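Local coordinates for protein beta-ketoacyl synthase (Pseudomonas aeruginosa, PDB 4CW4) that catalyses the condensation of acetyl-CoA with malonyl-acyl carrier protein to give beta-acetoacetyl-ACP, the primer that starts fatty acid synthesis, at residues N410-V422 with E452-W466. Sequence-based numbering, arbitrary orientation. Where two conformers were deposited one is given.
Sequences NYLTVAKAVASAV and EILDRVASAFGIDGW
Ile453 lies over the ring of Tyr411 and Val418 over that of Phe461, near the two ends of a helix pair in the C-terminal half of the thiolase-type ketosynthase fold. The axes of the two helical segments come within 9.7 Å and their N-to-C directions differ by 38°, so the helices run roughly the same way, and no hydrogen bond links the two segments: side-chain packing joins them. Ile453 CG1 sits 3.5 Å from the centroid of the Tyr411 ring and 11° off the normal, a CH-pi contact. CG1 and CG2 of Ile453 part company here, for CG2 turns to Val414 CG2, while CD1 runs on to the Asn410 side chain. In the conformer given, Arg456 NH1 approaches Tyr411 CE2 obliquely at 3.6 Å, and Arg456 NH2 hydrogen-bonds Ile610 O of the second subunit. Tyr411 also packs on Glu607 of that subunit, which places this end of the pair at the dimer interface.

In the middle, Val418 CG2 and Val457 CG1 meet tip to tip at 3.8 Å, and Val414 CG1 fits against both methyls of Val457. The two branches of Val418 are split by its first torsion: CG2 also reaches Trp466 CH2, whereas CG1 is anti to the backbone N (chi1 177°). The Val418 and Phe461 side chains slide past each other in opposite directions, leaving CG1 over the ring centre, 3.6 Å from the centroid. Phe461 is a knob in the hole formed by Ala415, Val418, Ala419 and Val422. Just beyond it, Gly462 has positive phi, and the bonds Ile463 N to Ala458 O and Gly462 N to Ser459 O complete a Schellman motif.

At the N-terminal end, the side chain of Asn410 lies about 6 Å from that of His439, a predicted catalytic residue. Asn410 ND2 hydrogen-bonds Asn536 OD1 and also donates to Thr413 OG1 at 2.9 Å, with that oxygen tilted from the amide plane.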
loop_
_atom_site.group_PDB
_atom_site.type_symbol
_atom_site.label_atom_id
_atom_site.label_comp_id
_atom_site.label_asym_id
_atom_site.label_seq_id
_atom_site.Cartn_x
_atom_site.Cartn_y
_atom_site.Cartn_z
ATOM N N ASN A 410 11.825 -14.135 9.776
ATOM C CA ASN A 410 12.920 -13.255 10.162
ATOM C C ASN A 410 14.240 -14.027 10.362
ATOM O O ASN A 410 15.308 -13.441 10.247
ATOM C CB ASN A 410 12.514 -12.450 11.402
ATOM C CG ASN A 410 13.391 -11.240 11.675
ATOM O OD1 ASN A 410 13.590 -10.909 12.834
ATOM N ND2 ASN A 410 13.834 -10.544 10.657
ATOM N N TYR A 411 14.182 -15.343 10.580
ATOM C CA TYR A 411 15.410 -16.144 10.582
ATOM C C TYR A 411 16.103 -16.027 9.234
ATOM O O TYR A 411 17.311 -15.867 9.140
ATOM C CB TYR A 411 15.128 -17.618 10.892
ATOM C CG TYR A 411 14.898 -17.920 12.355
ATOM C CD1 TYR A 411 13.623 -17.831 12.905
ATOM C CD2 TYR A 411 15.950 -18.302 13.187
ATOM C CE1 TYR A 411 13.400 -18.101 14.241
ATOM C CE2 TYR A 411 15.732 -18.577 14.531
ATOM C CZ TYR A 411 14.449 -18.465 15.049
ATOM O OH TYR A 411 14.184 -18.732 16.372
ATOM N N LEU A 412 15.300 -16.149 8.187
ATOM C CA LEU A 412 15.786 -16.137 6.818
ATOM C C LEU A 412 16.325 -14.760 6.422
ATOM O O LEU A 412 17.389 -14.671 5.809
ATOM C CB LEU A 412 14.682 -16.565 5.859
ATOM C CG LEU A 412 14.395 -18.070 5.776
ATOM C CD1 LEU A 412 14.040 -18.692 7.108
ATOM C CD2 LEU A 412 13.289 -18.323 4.774
ATOM N N THR A 413 15.608 -13.691 6.775
ATOM C CA THR A 413 16.061 -12.360 6.381
ATOM C C THR A 413 17.380 -11.998 7.065
ATOM O O THR A 413 18.281 -11.465 6.428
ATOM C CB THR A 413 15.002 -11.248 6.609
ATOM O OG1 THR A 413 14.793 -10.997 8.005
ATOM C CG2 THR A 413 13.662 -11.623 5.987
ATOM N N VAL A 414 17.497 -12.275 8.357
ATOM C CA VAL A 414 18.723 -11.936 9.072
ATOM C C VAL A 414 19.904 -12.773 8.568
ATOM O O VAL A 414 20.979 -12.246 8.313
ATOM C CB VAL A 414 18.558 -12.072 10.604
ATOM C CG1 VAL A 414 19.869 -11.759 11.316
ATOM C CG2 VAL A 414 17.431 -11.131 11.099
ATOM N N ALA A 415 19.693 -14.074 8.409
ATOM C CA ALA A 415 20.750 -14.955 7.924
ATOM C C ALA A 415 21.226 -14.506 6.553
ATOM O O ALA A 415 22.438 -14.399 6.316
ATOM C CB ALA A 415 20.281 -16.398 7.879
ATOM N N LYS A 416 20.294 -14.266 5.633
ATOM C CA LYS A 416 20.694 -13.865 4.277
ATOM C C LYS A 416 21.404 -12.511 4.296
ATOM O O LYS A 416 22.347 -12.275 3.533
ATOM C CB LYS A 416 19.494 -13.802 3.330
ATOM C CG LYS A 416 18.888 -15.141 3.011
ATOM C CD LYS A 416 17.720 -15.007 2.060
ATOM C CE LYS A 416 18.177 -14.630 0.668
ATOM N NZ LYS A 416 17.068 -14.475 -0.303
ATOM N N ALA A 417 20.955 -11.613 5.170
ATOM C CA ALA A 417 21.583 -10.286 5.252
ATOM C C ALA A 417 23.044 -10.403 5.694
ATOM O O ALA A 417 23.945 -9.800 5.096
ATOM C CB ALA A 417 20.796 -9.369 6.199
ATOM N N VAL A 418 23.274 -11.169 6.750
ATOM C CA VAL A 418 24.623 -11.375 7.242
ATOM C C VAL A 418 25.505 -12.046 6.168
ATOM O O VAL A 418 26.623 -11.589 5.911
ATOM C CB VAL A 418 24.618 -12.149 8.578
ATOM C CG1 VAL A 418 26.042 -12.422 9.043
ATOM C CG2 VAL A 418 23.884 -11.331 9.653
ATOM N N ALA A 419 24.996 -13.087 5.513
ATOM C CA ALA A 419 25.778 -13.763 4.489
ATOM C C ALA A 419 26.144 -12.780 3.379
ATOM O O ALA A 419 27.269 -12.812 2.855
ATOM C CB ALA A 419 25.007 -14.941 3.908
ATOM N N SER A 420 25.208 -11.908 3.008
ATOM C CA SER A 420 25.458 -10.982 1.909
ATOM C C SER A 420 26.566 -10.001 2.293
ATOM O O SER A 420 27.419 -9.663 1.466
ATOM C CB SER A 420 24.190 -10.246 1.486
ATOM O OG SER A 420 23.800 -9.274 2.433
ATOM N N ALA A 421 26.564 -9.574 3.562
ATOM C CA ALA A 421 27.584 -8.664 4.040
ATOM C C ALA A 421 28.955 -9.350 4.060
ATOM O O ALA A 421 29.963 -8.739 3.730
ATOM C CB ALA A 421 27.220 -8.115 5.424
ATOM N N VAL A 422 28.999 -10.617 4.456
ATOM C CA VAL A 422 30.260 -11.360 4.453
ATOM C C VAL A 422 30.876 -11.353 3.053
ATOM O O VAL A 422 32.078 -11.176 2.894
ATOM C CB VAL A 422 30.063 -12.806 4.964
ATOM C CG1 VAL A 422 31.303 -13.657 4.715
ATOM C CG2 VAL A 422 29.710 -12.804 6.452
ATOM N N GLU A 452 16.517 -14.488 20.108
ATOM C CA GLU A 452 16.846 -15.851 19.710
ATOM C C GLU A 452 17.312 -15.899 18.253
ATOM O O GLU A 452 18.278 -16.582 17.942
ATOM C CB GLU A 452 15.664 -16.791 19.922
ATOM C CG GLU A 452 15.980 -18.195 19.501
ATOM C CD GLU A 452 15.012 -19.205 20.067
ATOM O OE1 GLU A 452 13.924 -18.807 20.521
ATOM O OE2 GLU A 452 15.356 -20.404 20.055
ATOM N N ILE A 453 16.637 -15.182 17.359
ATOM C CA ILE A 453 17.099 -15.112 15.971
ATOM C C ILE A 453 18.502 -14.515 15.876
ATOM O O ILE A 453 19.381 -15.073 15.225
ATOM C CB ILE A 453 16.147 -14.260 15.137
ATOM C CG1 ILE A 453 14.810 -14.980 14.986
ATOM C CG2 ILE A 453 16.734 -13.953 13.763
ATOM C CD1 ILE A 453 13.676 -14.088 14.523
ATOM N N LEU A 454 18.725 -13.366 16.506
ATOM C CA LEU A 454 20.044 -12.739 16.402
ATOM C C LEU A 454 21.146 -13.606 17.009
ATOM O O LEU A 454 22.226 -13.735 16.453
ATOM C CB LEU A 454 20.045 -11.356 17.056
ATOM C CG LEU A 454 19.055 -10.347 16.487
ATOM C CD1 LEU A 454 19.071 -9.070 17.302
ATOM C CD2 LEU A 454 19.346 -10.060 15.025
ATOM N N ASP A 455 20.853 -14.202 18.154
ATOM C CA ASP A 455 21.814 -15.073 18.814
ATOM C C ASP A 455 22.171 -16.267 17.936
ATOM O O ASP A 455 23.342 -16.650 17.830
ATOM C CB ASP A 455 21.229 -15.547 20.137
ATOM C CG ASP A 455 22.271 -16.115 21.067
ATOM O OD1 ASP A 455 23.320 -15.461 21.297
ATOM O OD2 ASP A 455 22.015 -17.216 21.585
ATOM N N ARG A 456 21.182 -16.857 17.286
ATOM C CA ARG A 456 21.439 -18.045 16.482
ATOM C C ARG A 456 22.144 -17.731 15.151
ATOM O O ARG A 456 22.969 -18.521 14.675
ATOM C CB ARG A 456 20.144 -18.811 16.259
ATOM C CG ARG A 456 19.574 -19.391 17.546
ATOM C CD ARG A 456 18.372 -20.263 17.257
ATOM N NE ARG A 456 18.753 -21.385 16.407
ATOM C CZ ARG A 456 17.909 -22.121 15.697
ATOM N NH1 ARG A 456 16.613 -21.860 15.717
ATOM N NH2 ARG A 456 18.377 -23.110 14.948
ATOM N N VAL A 457 21.858 -16.578 14.561
ATOM C CA VAL A 457 22.601 -16.144 13.386
ATOM C C VAL A 457 24.036 -15.790 13.786
ATOM O O VAL A 457 24.986 -16.151 13.091
ATOM C CB VAL A 457 21.911 -14.971 12.673
ATOM C CG1 VAL A 457 22.790 -14.403 11.593
ATOM C CG2 VAL A 457 20.591 -15.436 12.090
ATOM N N ALA A 458 24.206 -15.101 14.912
ATOM C CA ALA A 458 25.547 -14.830 15.422
ATOM C C ALA A 458 26.353 -16.111 15.567
ATOM O O ALA A 458 27.524 -16.164 15.195
ATOM C CB ALA A 458 25.467 -14.108 16.754
ATOM N N SER A 459 25.730 -17.147 16.113
ATOM C CA SER A 459 26.449 -18.381 16.344
ATOM C C SER A 459 26.864 -18.988 15.007
ATOM O O SER A 459 28.007 -19.418 14.837
ATOM C CB SER A 459 25.582 -19.344 17.149
ATOM O OG SER A 459 26.281 -20.541 17.378
ATOM N N ALA A 460 25.943 -18.995 14.052
ATOM C CA ALA A 460 26.230 -19.541 12.733
ATOM C C ALA A 460 27.420 -18.849 12.070
ATOM O O ALA A 460 28.217 -19.500 11.403
ATOM C CB ALA A 460 25.002 -19.463 11.834
ATOM N N PHE A 461 27.557 -17.538 12.260
ATOM C CA PHE A 461 28.613 -16.782 11.583
ATOM C C PHE A 461 29.813 -16.505 12.500
ATOM O O PHE A 461 30.729 -15.775 12.130
ATOM C CB PHE A 461 28.036 -15.490 10.986
ATOM C CG PHE A 461 27.171 -15.735 9.786
ATOM C CD1 PHE A 461 27.726 -15.797 8.518
ATOM C CD2 PHE A 461 25.806 -15.939 9.923
ATOM C CE1 PHE A 461 26.929 -16.041 7.409
ATOM C CE2 PHE A 461 25.010 -16.200 8.811
ATOM C CZ PHE A 461 25.580 -16.247 7.560
ATOM N N GLY A 462 29.810 -17.090 13.690
ATOM C CA GLY A 462 30.947 -16.966 14.590
ATOM C C GLY A 462 31.130 -15.568 15.137
ATOM O O GLY A 462 32.255 -15.144 15.373
ATOM N N ILE A 463 30.020 -14.864 15.366
ATOM C CA ILE A 463 30.043 -13.531 15.941
ATOM C C ILE A 463 29.824 -13.652 17.438
ATOM O O ILE A 463 28.988 -14.436 17.884
ATOM C CB ILE A 463 28.899 -12.665 15.367
ATOM C CG1 ILE A 463 28.910 -12.736 13.834
ATOM C CG2 ILE A 463 29.035 -11.237 15.848
ATOM C CD1 ILE A 463 27.739 -12.001 13.157
ATOM N N ASP A 464 30.567 -12.873 18.211
ATOM C CA ASP A 464 30.335 -12.792 19.647
ATOM C C ASP A 464 30.233 -11.318 20.020
ATOM O O ASP A 464 30.734 -10.468 19.298
ATOM C CB ASP A 464 31.459 -13.486 20.416
ATOM C CG ASP A 464 31.088 -13.765 21.866
ATOM O OD1 ASP A 464 29.875 -13.767 22.204
ATOM O OD2 ASP A 464 32.012 -13.983 22.670
ATOM N N GLY A 465 29.558 -11.017 21.124
ATOM C CA GLY A 465 29.398 -9.642 21.574
ATOM C C GLY A 465 28.806 -8.724 20.513
ATOM O O GLY A 465 29.225 -7.573 20.362
ATOM N N TRP A 466 27.838 -9.234 19.763
ATOM C CA TRP A 466 27.277 -8.503 18.620
ATOM C C TRP A 466 26.519 -7.303 19.149
ATOM O O TRP A 466 25.521 -7.470 19.846
ATOM C CB TRP A 466 26.318 -9.381 17.839
ATOM C CG TRP A 466 26.153 -9.088 16.365
ATOM C CD1 TRP A 466 26.868 -8.230 15.597
ATOM C CD2 TRP A 466 25.201 -9.711 15.503
ATOM N NE1 TRP A 466 26.417 -8.272 14.294
ATOM C CE2 TRP A 466 25.396 -9.184 14.212
ATOM C CE3 TRP A 466 24.207 -10.667 15.705
ATOM C CZ2 TRP A 466 24.628 -9.590 13.114
ATOM C CZ3 TRP A 466 23.442 -11.069 14.623
ATOM C CH2 TRP A 466 23.667 -10.535 13.336
#